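Long-range contacts in proto-oncogene tyrosine-protein kinase receptor Ret (Danio rerio, PDB 7AMK), which is a receptor tyrosine kinase whose extracellular cadherin-like domains probably take part in assembly with the ligand GDNF and its co-receptor GFR alpha 1: residues L7-N11 with L22-I26; L126-F131 with Y164-Y168; E199-I205 with R220-I226. The protein carries 4 engineered substitutions. All coordinates share one frame; numbering follows the deposited sequence. Where two conformers were deposited one is given.

Contact 1. Residues L7-N11 with L22-I26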
loop_
_atom_site.group_PDB
_atom_site.type_symbol
_atom_site.label_atom_id
_atom_site.label_comp_id
_atom_site.label_asym_id
_atom_site.label_seq_id
_atom_site.Cartn_x
_atom_site.Cartn_y
_atom_site.Cartn_z
ATOM N N LEU A 7 -12.219 28.467 -35.872
ATOM C CA LEU A 7 -13.539 28.842 -36.355
ATOM C C LEU A 7 -13.547 30.320 -36.713
ATOM O O LEU A 7 -13.094 31.153 -35.928
ATOM C CB LEU A 7 -14.598 28.537 -35.292
ATOM C CG LEU A 7 -16.015 29.057 -35.514
ATOM C CD1 LEU A 7 -16.627 28.360 -36.691
ATOM C CD2 LEU A 7 -16.853 28.835 -34.271
ATOM N N TYR A 8 -14.049 30.641 -37.898
ATOM C CA TYR A 8 -14.286 32.024 -38.281
ATOM C C TYR A 8 -15.787 32.240 -38.364
ATOM O O TYR A 8 -16.544 31.311 -38.668
ATOM C CB TYR A 8 -13.629 32.383 -39.614
ATOM C CG TYR A 8 -12.118 32.408 -39.585
ATOM C CD1 TYR A 8 -11.379 31.238 -39.762
ATOM C CD2 TYR A 8 -11.429 33.600 -39.394
ATOM C CE1 TYR A 8 -9.999 31.257 -39.727
ATOM C CE2 TYR A 8 -10.045 33.636 -39.367
ATOM C CZ TYR A 8 -9.341 32.466 -39.522
ATOM O OH TYR A 8 -7.979 32.498 -39.491
ATOM N N THR A 9 -16.227 33.465 -38.075
ATOM C CA THR A 9 -17.646 33.767 -38.173
ATOM C C THR A 9 -17.830 35.157 -38.754
ATOM O O THR A 9 -16.962 36.022 -38.633
ATOM C CB THR A 9 -18.377 33.662 -36.814
ATOM O OG1 THR A 9 -17.887 34.664 -35.908
ATOM C CG2 THR A 9 -18.152 32.300 -36.212
ATOM N N GLU A 10 -18.970 35.347 -39.408
ATOM C CA GLU A 10 -19.366 36.653 -39.901
ATOM C C GLU A 10 -20.822 36.579 -40.329
ATOM O O GLU A 10 -21.392 35.495 -40.475
ATOM C CB GLU A 10 -18.481 37.126 -41.061
ATOM C CG GLU A 10 -17.405 38.147 -40.664
ATOM C CD GLU A 10 -17.977 39.500 -40.193
ATOM O OE1 GLU A 10 -19.223 39.686 -40.157
ATOM O OE2 GLU A 10 -17.166 40.387 -39.858
ATOM N N ASN A 11 -21.419 37.753 -40.485
ATOM C CA ASN A 11 -22.756 37.897 -41.032
ATOM C C ASN A 11 -22.662 38.293 -42.499
ATOM O O ASN A 11 -21.739 39.004 -42.912
ATOM C CB ASN A 11 -23.543 38.959 -40.262
ATOM C CG ASN A 11 -23.514 38.723 -38.773
ATOM O OD1 ASN A 11 -23.761 37.612 -38.313
ATOM N ND2 ASN A 11 -23.183 39.759 -38.012
ATOM N N LEU A 22 -15.028 39.499 -47.288
ATOM C CA LEU A 22 -15.756 39.037 -46.105
ATOM C C LEU A 22 -14.852 38.846 -44.898
ATOM O O LEU A 22 -15.177 39.294 -43.789
ATOM C CB LEU A 22 -16.483 37.714 -46.402
ATOM C CG LEU A 22 -17.483 37.733 -47.564
ATOM C CD1 LEU A 22 -18.077 36.341 -47.831
ATOM C CD2 LEU A 22 -18.608 38.761 -47.334
ATOM N N LEU A 23 -13.721 38.179 -45.091
ATOM C CA LEU A 23 -12.790 37.914 -44.006
ATOM C C LEU A 23 -11.541 37.303 -44.623
ATOM O O LEU A 23 -11.520 36.947 -45.803
ATOM C CB LEU A 23 -13.398 36.989 -42.937
ATOM C CG LEU A 23 -14.045 35.675 -43.422
ATOM C CD1 LEU A 23 -13.031 34.536 -43.703
ATOM C CD2 LEU A 23 -15.123 35.208 -42.451
ATOM N N GLN A 24 -10.498 37.194 -43.805
ATOM C CA GLN A 24 -9.206 36.658 -44.210
ATOM C C GLN A 24 -8.823 35.501 -43.291
ATOM O O GLN A 24 -8.675 35.693 -42.077
ATOM C CB GLN A 24 -8.141 37.747 -44.172
ATOM C CG GLN A 24 -6.779 37.251 -44.639
ATOM C CD GLN A 24 -5.701 38.265 -44.341
ATOM O OE1 GLN A 24 -6.004 39.427 -44.077
ATOM N NE2 GLN A 24 -4.431 37.828 -44.362
ATOM N N VAL A 25 -8.720 34.298 -43.869
ATOM C CA VAL A 25 -8.246 33.097 -43.176
ATOM C C VAL A 25 -6.731 33.170 -43.066
ATOM O O VAL A 25 -6.043 33.445 -44.061
ATOM C CB VAL A 25 -8.653 31.830 -43.947
ATOM C CG1 VAL A 25 -7.954 30.603 -43.392
ATOM C CG2 VAL A 25 -10.145 31.645 -43.946
ATOM N N ILE A 26 -6.196 32.891 -41.873
ATOM C CA ILE A 26 -4.764 32.986 -41.603
ATOM C C ILE A 26 -4.159 31.592 -41.490
ATOM O O ILE A 26 -4.714 30.717 -40.809
ATOM C CB ILE A 26 -4.472 33.782 -40.323
ATOM C CG1 ILE A 26 -5.064 35.178 -40.425
ATOM C CG2 ILE A 26 -2.950 33.818 -40.049
ATOM C CD1 ILE A 26 -4.306 36.065 -41.360
HETATM O O HOH W 1 -6.705 30.041 -38.216
#
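The strand bearing Tyr8 and Glu10 runs nearly antiparallel to the one bearing Leu23, at 158°, but with axes 8.0 Å apart and no backbone-to-backbone hydrogen bond: strands of two different sheets of the first cadherin-like domain, packed through their side chains. Tyr8 bridges the two strands. With CG anti to its carbonyl carbon (chi1 -68°), the ring is carried across to the chain beyond the second strand, where the amide N of Ile26 donates to Tyr8 OH at 3.0 Å and a nearly straight 166°. A water donates to Tyr8 OH at 3.0 Å and reaches Ile26 O by a weak bond, so two donors fix the phenol oxygen. Val25 CG2 lies over one face of the Tyr8 ring, toward its rim. Toward the Leu22 end of the pair, Leu23 CD2 is 4.1 Å from Glu10 CB and equally close to Glu10 CG, the two chains lying alongside but running opposite ways. The Glu10 carboxylate turns back: OE1 accepts from Asn11 N through its anti lone pair, while OE2 forms a salt bridge with Arg154. Tyr8 and Glu10 are backbone-bonded to strand 106-114 and Leu22 to strand 59-62, while helix 155-160 touches Glu10, Leu22 and Gln24.

Contact 2. Residues L126-F131 with Y164-Y168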
loop_
_atom_site.group_PDB
_atom_site.type_symbol
_atom_site.label_atom_id
_atom_site.label_comp_id
_atom_site.label_asym_id
_atom_site.label_seq_id
_atom_site.Cartn_x
_atom_site.Cartn_y
_atom_site.Cartn_z
ATOM N N LEU A 126 -19.681 51.968 -33.059
ATOM C CA LEU A 126 -18.248 51.952 -33.324
ATOM C C LEU A 126 -17.621 50.664 -32.837
ATOM O O LEU A 126 -16.758 50.096 -33.513
ATOM C CB LEU A 126 -17.551 53.154 -32.670
ATOM C CG LEU A 126 -17.789 54.489 -33.396
ATOM C CD1 LEU A 126 -16.886 55.604 -32.872
ATOM C CD2 LEU A 126 -17.644 54.348 -34.918
ATOM N N SER A 127 -18.061 50.175 -31.674
ATOM C CA SER A 127 -17.484 48.945 -31.147
ATOM C C SER A 127 -17.699 47.774 -32.101
ATOM O O SER A 127 -16.780 46.982 -32.327
ATOM C CB SER A 127 -18.062 48.641 -29.762
ATOM O OG SER A 127 -19.460 48.519 -29.816
ATOM N N THR A 128 -18.898 47.675 -32.700
ATOM C CA THR A 128 -19.164 46.616 -33.670
ATOM C C THR A 128 -18.325 46.802 -34.926
ATOM O O THR A 128 -17.822 45.826 -35.489
ATOM C CB THR A 128 -20.653 46.587 -34.053
ATOM O OG1 THR A 128 -21.471 46.599 -32.878
ATOM C CG2 THR A 128 -20.968 45.330 -34.870
ATOM N N LEU A 129 -18.205 48.047 -35.408
ATOM C CA LEU A 129 -17.380 48.305 -36.584
ATOM C C LEU A 129 -15.947 47.841 -36.365
ATOM O O LEU A 129 -15.308 47.296 -37.277
ATOM C CB LEU A 129 -17.402 49.796 -36.921
ATOM C CG LEU A 129 -16.382 50.263 -37.972
ATOM C CD1 LEU A 129 -16.620 49.617 -39.358
ATOM C CD2 LEU A 129 -16.376 51.780 -38.088
ATOM N N CYS A 130 -15.438 48.046 -35.155
ATOM C CA CYS A 130 -14.071 47.761 -34.756
ATOM C C CYS A 130 -13.806 46.275 -34.504
ATOM O O CYS A 130 -12.802 45.733 -34.980
ATOM C CB CYS A 130 -13.761 48.578 -33.500
ATOM S SG CYS A 130 -13.299 50.284 -33.905
ATOM N N PHE A 131 -14.675 45.612 -33.738
ATOM C CA PHE A 131 -14.368 44.288 -33.216
ATOM C C PHE A 131 -15.570 43.369 -33.325
ATOM O O PHE A 131 -16.695 43.777 -33.016
ATOM C CB PHE A 131 -13.934 44.329 -31.746
ATOM C CG PHE A 131 -12.681 45.107 -31.492
ATOM C CD1 PHE A 131 -11.431 44.573 -31.799
ATOM C CD2 PHE A 131 -12.740 46.350 -30.888
ATOM C CE1 PHE A 131 -10.277 45.293 -31.531
ATOM C CE2 PHE A 131 -11.575 47.068 -30.613
ATOM C CZ PHE A 131 -10.346 46.538 -30.947
ATOM N N TYR A 164 -14.881 56.224 -43.167
ATOM C CA TYR A 164 -14.149 56.188 -41.908
ATOM C C TYR A 164 -12.755 55.632 -42.153
ATOM O O TYR A 164 -12.590 54.699 -42.937
ATOM C CB TYR A 164 -14.872 55.317 -40.871
ATOM C CG TYR A 164 -16.124 55.936 -40.298
ATOM C CD1 TYR A 164 -16.469 57.246 -40.600
ATOM C CD2 TYR A 164 -16.954 55.217 -39.448
ATOM C CE1 TYR A 164 -17.596 57.817 -40.078
ATOM C CE2 TYR A 164 -18.102 55.792 -38.918
ATOM C CZ TYR A 164 -18.411 57.091 -39.240
ATOM O OH TYR A 164 -19.537 57.682 -38.722
ATOM N N THR A 165 -11.753 56.198 -41.487
ATOM C CA THR A 165 -10.440 55.568 -41.446
ATOM C C THR A 165 -10.310 54.778 -40.148
ATOM O O THR A 165 -10.753 55.225 -39.088
ATOM C CB THR A 165 -9.316 56.592 -41.552
ATOM O OG1 THR A 165 -9.385 57.474 -40.432
ATOM C CG2 THR A 165 -9.460 57.383 -42.830
ATOM N N ILE A 166 -9.702 53.602 -40.240
ATOM C CA ILE A 166 -9.634 52.659 -39.130
ATOM C C ILE A 166 -8.213 52.141 -39.032
ATOM O O ILE A 166 -7.695 51.580 -40.002
ATOM C CB ILE A 166 -10.601 51.478 -39.311
ATOM C CG1 ILE A 166 -12.027 51.951 -39.547
ATOM C CG2 ILE A 166 -10.569 50.574 -38.085
ATOM C CD1 ILE A 166 -13.053 50.818 -39.542
ATOM N N SER A 167 -7.585 52.307 -37.876
ATOM C CA SER A 167 -6.292 51.678 -37.651
ATOM C C SER A 167 -6.321 50.929 -36.319
ATOM O O SER A 167 -7.137 51.225 -35.445
ATOM C CB SER A 167 -5.164 52.724 -37.723
ATOM O OG SER A 167 -5.273 53.720 -36.726
ATOM N N TYR A 168 -5.449 49.935 -36.174
ATOM C CA TYR A 168 -5.393 49.122 -34.964
ATOM C C TYR A 168 -3.992 49.174 -34.370
ATOM O O TYR A 168 -3.014 49.406 -35.082
ATOM C CB TYR A 168 -5.769 47.656 -35.247
ATOM C CG TYR A 168 -7.196 47.475 -35.645
ATOM C CD1 TYR A 168 -7.589 47.596 -36.973
ATOM C CD2 TYR A 168 -8.182 47.207 -34.693
ATOM C CE1 TYR A 168 -8.912 47.435 -37.350
ATOM C CE2 TYR A 168 -9.483 47.069 -35.048
ATOM C CZ TYR A 168 -9.853 47.189 -36.385
ATOM O OH TYR A 168 -11.174 47.035 -36.743
HETATM O O HOH W 2 -13.146 47.018 -38.897
#
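Leu129, on the short helix 126-130, meets Ile166 of strand 165-170, an edge strand of the cadherin-domain sheet, and Tyr164 just before it. Helix and strand directions differ by 64° and their axes stay 11.0 Å apart, leaving the interval to side chains. The protruding methyl is Ile166 CD1, which lodges against the fork of Leu129, 3.7 Å from CG and 3.8 Å from both CD1 and CD2. Extended anti to the backbone N (chi1 169°), Leu129 in turn places CD2 at the edge of the Tyr164 ring, in its plane, 3.7 Å from CD2 of that tyrosine. Leu126 CD2 approaches the same ring obliquely, and Tyr164 OH is held by Glu212. Phe131, just past the helix end, receives the edge of the Tyr168 ring on its face in an offset edge-to-face pair, with centroids 5.8 Å apart and planes at 72°. Tyr168 OH donates to Cys130 O at 2.7 Å, in the carbonyl plane and on a lone pair. A phenylalanine in place of Tyr168 would probably leave Cys130 O without this phenol donor. The helix is also tied to the sheet by the Cys130-Cys207 disulfide. A water donates both to Tyr168 OH (2.9 Å) and to Leu129 O.

Contact 3. Residues E199-I205 with R220-I226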
loop_
_atom_site.group_PDB
_atom_site.type_symbol
_atom_site.label_atom_id
_atom_site.label_comp_id
_atom_site.label_asym_id
_atom_site.label_seq_id
_atom_site.Cartn_x
_atom_site.Cartn_y
_atom_site.Cartn_z
ATOM N N GLU A 199 2.270 30.829 -20.621
ATOM C CA GLU A 199 1.319 29.998 -21.354
ATOM C C GLU A 199 0.147 30.783 -21.929
ATOM O O GLU A 199 -0.610 30.215 -22.717
ATOM C CB GLU A 199 0.741 28.879 -20.454
ATOM C CG GLU A 199 1.779 28.091 -19.601
ATOM C CD GLU A 199 1.175 26.864 -18.923
ATOM O OE1 GLU A 199 0.349 26.167 -19.565
ATOM O OE2 GLU A 199 1.527 26.600 -17.743
ATOM N N VAL A 200 -0.034 32.042 -21.534
ATOM C CA VAL A 200 -1.150 32.882 -21.973
ATOM C C VAL A 200 -0.655 34.319 -22.051
ATOM O O VAL A 200 -0.145 34.856 -21.063
ATOM C CB VAL A 200 -2.354 32.829 -21.009
ATOM C CG1 VAL A 200 -3.442 33.785 -21.502
ATOM C CG2 VAL A 200 -2.929 31.423 -20.838
ATOM N N TYR A 201 -0.806 34.957 -23.198
ATOM C CA TYR A 201 -0.506 36.376 -23.287
ATOM C C TYR A 201 -1.807 37.166 -23.290
ATOM O O TYR A 201 -2.689 36.917 -24.114
ATOM C CB TYR A 201 0.320 36.689 -24.523
ATOM C CG TYR A 201 1.782 36.356 -24.389
ATOM C CD1 TYR A 201 2.258 35.081 -24.669
ATOM C CD2 TYR A 201 2.690 37.331 -23.996
ATOM C CE1 TYR A 201 3.565 34.784 -24.535
ATOM C CE2 TYR A 201 4.004 37.054 -23.884
ATOM C CZ TYR A 201 4.453 35.779 -24.154
ATOM O OH TYR A 201 5.803 35.525 -24.063
ATOM N N HIS A 202 -1.922 38.101 -22.361
ATOM C CA HIS A 202 -3.051 39.015 -22.310
ATOM C C HIS A 202 -2.744 40.235 -23.161
ATOM O O HIS A 202 -1.685 40.856 -23.016
ATOM C CB HIS A 202 -3.351 39.440 -20.875
ATOM C CG HIS A 202 -3.835 38.321 -20.005
ATOM N ND1 HIS A 202 -5.112 37.802 -20.098
ATOM C CD2 HIS A 202 -3.207 37.605 -19.038
ATOM C CE1 HIS A 202 -5.254 36.825 -19.216
ATOM N NE2 HIS A 202 -4.115 36.687 -18.560
ATOM N N LEU A 203 -3.657 40.548 -24.064
ATOM C CA LEU A 203 -3.489 41.632 -25.016
ATOM C C LEU A 203 -4.695 42.552 -24.917
ATOM O O LEU A 203 -5.821 42.106 -24.654
ATOM C CB LEU A 203 -3.339 41.109 -26.471
ATOM C CG LEU A 203 -2.148 40.174 -26.769
ATOM C CD1 LEU A 203 -2.083 39.732 -28.265
ATOM C CD2 LEU A 203 -0.845 40.872 -26.390
ATOM N N ASP A 204 -4.431 43.844 -25.073
ATOM C CA ASP A 204 -5.460 44.851 -25.276
ATOM C C ASP A 204 -5.237 45.473 -26.651
ATOM O O ASP A 204 -4.185 46.072 -26.902
ATOM C CB ASP A 204 -5.433 45.916 -24.167
ATOM C CG ASP A 204 -6.837 46.462 -23.838
ATOM O OD1 ASP A 204 -7.838 45.849 -24.249
ATOM O OD2 ASP A 204 -6.947 47.514 -23.172
ATOM N N ILE A 205 -6.218 45.285 -27.551
ATOM C CA ILE A 205 -6.237 45.863 -28.894
ATOM C C ILE A 205 -6.971 47.208 -28.846
ATOM O O ILE A 205 -8.020 47.333 -28.203
ATOM C CB ILE A 205 -6.928 44.888 -29.872
ATOM C CG1 ILE A 205 -6.251 43.509 -29.856
ATOM C CG2 ILE A 205 -6.957 45.432 -31.302
ATOM C CD1 ILE A 205 -4.730 43.542 -30.075
ATOM N N ARG A 220 -10.335 46.501 -26.749
ATOM C CA ARG A 220 -10.826 45.128 -26.685
ATOM C C ARG A 220 -9.760 44.251 -26.043
ATOM O O ARG A 220 -8.627 44.166 -26.532
ATOM C CB ARG A 220 -11.175 44.619 -28.086
ATOM C CG ARG A 220 -11.662 43.178 -28.139
ATOM C CD ARG A 220 -12.550 42.881 -26.945
ATOM N NE ARG A 220 -13.448 41.767 -27.204
ATOM C CZ ARG A 220 -14.769 41.866 -27.226
ATOM N NH1 ARG A 220 -15.378 43.009 -26.953
ATOM N NH2 ARG A 220 -15.496 40.790 -27.526
ATOM N N SER A 221 -10.119 43.602 -24.953
ATOM C CA SER A 221 -9.210 42.705 -24.253
ATOM C C SER A 221 -9.274 41.299 -24.852
ATOM O O SER A 221 -10.361 40.744 -24.992
ATOM C CB SER A 221 -9.592 42.653 -22.778
ATOM O OG SER A 221 -8.611 41.984 -22.035
ATOM N N LEU A 222 -8.126 40.730 -25.219
ATOM C CA LEU A 222 -8.103 39.329 -25.604
ATOM C C LEU A 222 -6.806 38.687 -25.119
ATOM O O LEU A 222 -5.968 39.329 -24.482
ATOM C CB LEU A 222 -8.301 39.165 -27.111
ATOM C CG LEU A 222 -7.153 39.571 -28.025
ATOM C CD1 LEU A 222 -7.333 38.974 -29.421
ATOM C CD2 LEU A 222 -7.076 41.095 -28.074
ATOM N N HIS A 223 -6.644 37.397 -25.403
ATOM C CA HIS A 223 -5.411 36.736 -25.008
ATOM C C HIS A 223 -5.100 35.616 -25.975
ATOM O O HIS A 223 -5.997 35.061 -26.624
ATOM C CB HIS A 223 -5.487 36.202 -23.572
ATOM C CG HIS A 223 -6.430 35.057 -23.394
ATOM N ND1 HIS A 223 -6.096 33.761 -23.737
ATOM C CD2 HIS A 223 -7.676 35.000 -22.874
ATOM C CE1 HIS A 223 -7.100 32.958 -23.444
ATOM N NE2 HIS A 223 -8.074 33.683 -22.924
ATOM N N VAL A 224 -3.812 35.285 -26.062
ATOM C CA VAL A 224 -3.303 34.272 -26.980
ATOM C C VAL A 224 -2.837 33.081 -26.145
ATOM O O VAL A 224 -2.073 33.251 -25.189
ATOM C CB VAL A 224 -2.166 34.827 -27.866
ATOM C CG1 VAL A 224 -1.627 33.744 -28.801
ATOM C CG2 VAL A 224 -2.603 36.131 -28.661
ATOM N N ASN A 225 -3.314 31.889 -26.483
ATOM C CA ASN A 225 -2.881 30.690 -25.783
ATOM C C ASN A 225 -1.596 30.173 -26.420
ATOM O O ASN A 225 -1.439 30.246 -27.635
ATOM C CB ASN A 225 -3.960 29.604 -25.824
ATOM C CG ASN A 225 -5.246 29.999 -25.068
ATOM O OD1 ASN A 225 -5.250 30.110 -23.849
ATOM N ND2 ASN A 225 -6.332 30.185 -25.801
ATOM N N ILE A 226 -0.647 29.722 -25.593
ATOM C CA ILE A 226 0.627 29.187 -26.086
ATOM C C ILE A 226 0.624 27.678 -25.890
ATOM O O ILE A 226 0.548 27.188 -24.752
ATOM C CB ILE A 226 1.848 29.815 -25.393
ATOM C CG1 ILE A 226 1.817 31.365 -25.417
ATOM C CG2 ILE A 226 3.132 29.281 -26.044
ATOM C CD1 ILE A 226 1.795 32.030 -26.810
HETATM O O HOH W 3 -2.884 28.598 -22.774
#
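Leu203 and Leu222 face each other as an antiparallel hydrogen-bonded pair, Leu203 N donating to Leu222 O and Leu222 N returning the bond to Leu203 O; both bonds are short in the model, and their exact lengths less certain. The same register holds from Val200 with Asn225 to Ile205 with Arg220. On the face of Tyr201, Leu203 and Ile205, Leu203 CD1 touches Val224 CG2 at 3.7 Å, and Val224 also packs on Phe178. These strands form the beta hairpin of 200-210 and 215-227, the central pair of the four-stranded sheet in this cadherin domain, with strand 139-141 flanking 215-227. Ile226 can be followed outward. Its CB lies 3.7 Å from Glu199 O, the acceptor of its own backbone N. CG1, anti to the carbonyl carbon (chi1 -52°), sits at the edge of the Tyr201 ring and in its plane, 3.8 Å from Tyr201 CD1. The terminal CD1 rises out of the ring plane beside the same edge, still against Tyr201 CD1 and CE1, while Phe178 makes an edge-to-face contact with the same tyrosine. Glu199 O also accepts from a water, which donates as well to Asn225 OD1; the Ile226 donor stands 44° out of that carbonyl's plane. On the opposite face, Val200 CG1 comes within 3.5 Å of His223 ND1, and Val369 of the second subunit packs on Val200 and Asn225. The side chain of Ile226 is about 8 Å from a calcium ion.

The three contacts follow one another along the chain without overlap. Contact 1 belongs to the first cadherin-like domain, and its centre lies 16 Å from that of contact 2 and 19 Å from that of contact 3. Contacts 1 and 2 do not touch, their nearest atoms being about 7 Å apart, yet Arg154 binds both Glu10 and Thr128 O, and helix 155-160 packs on both, evidence of a close interface between the first two domains. Contacts 2 and 3, with centres 19 Å apart, meet directly: Phe131 packs on Ile205 and Arg220, and strands 165-170 and 200-210 are neighbours in one sheet, consistent with that sheet running from beside the disulfide-tied helix 126-130 toward the calcium sites.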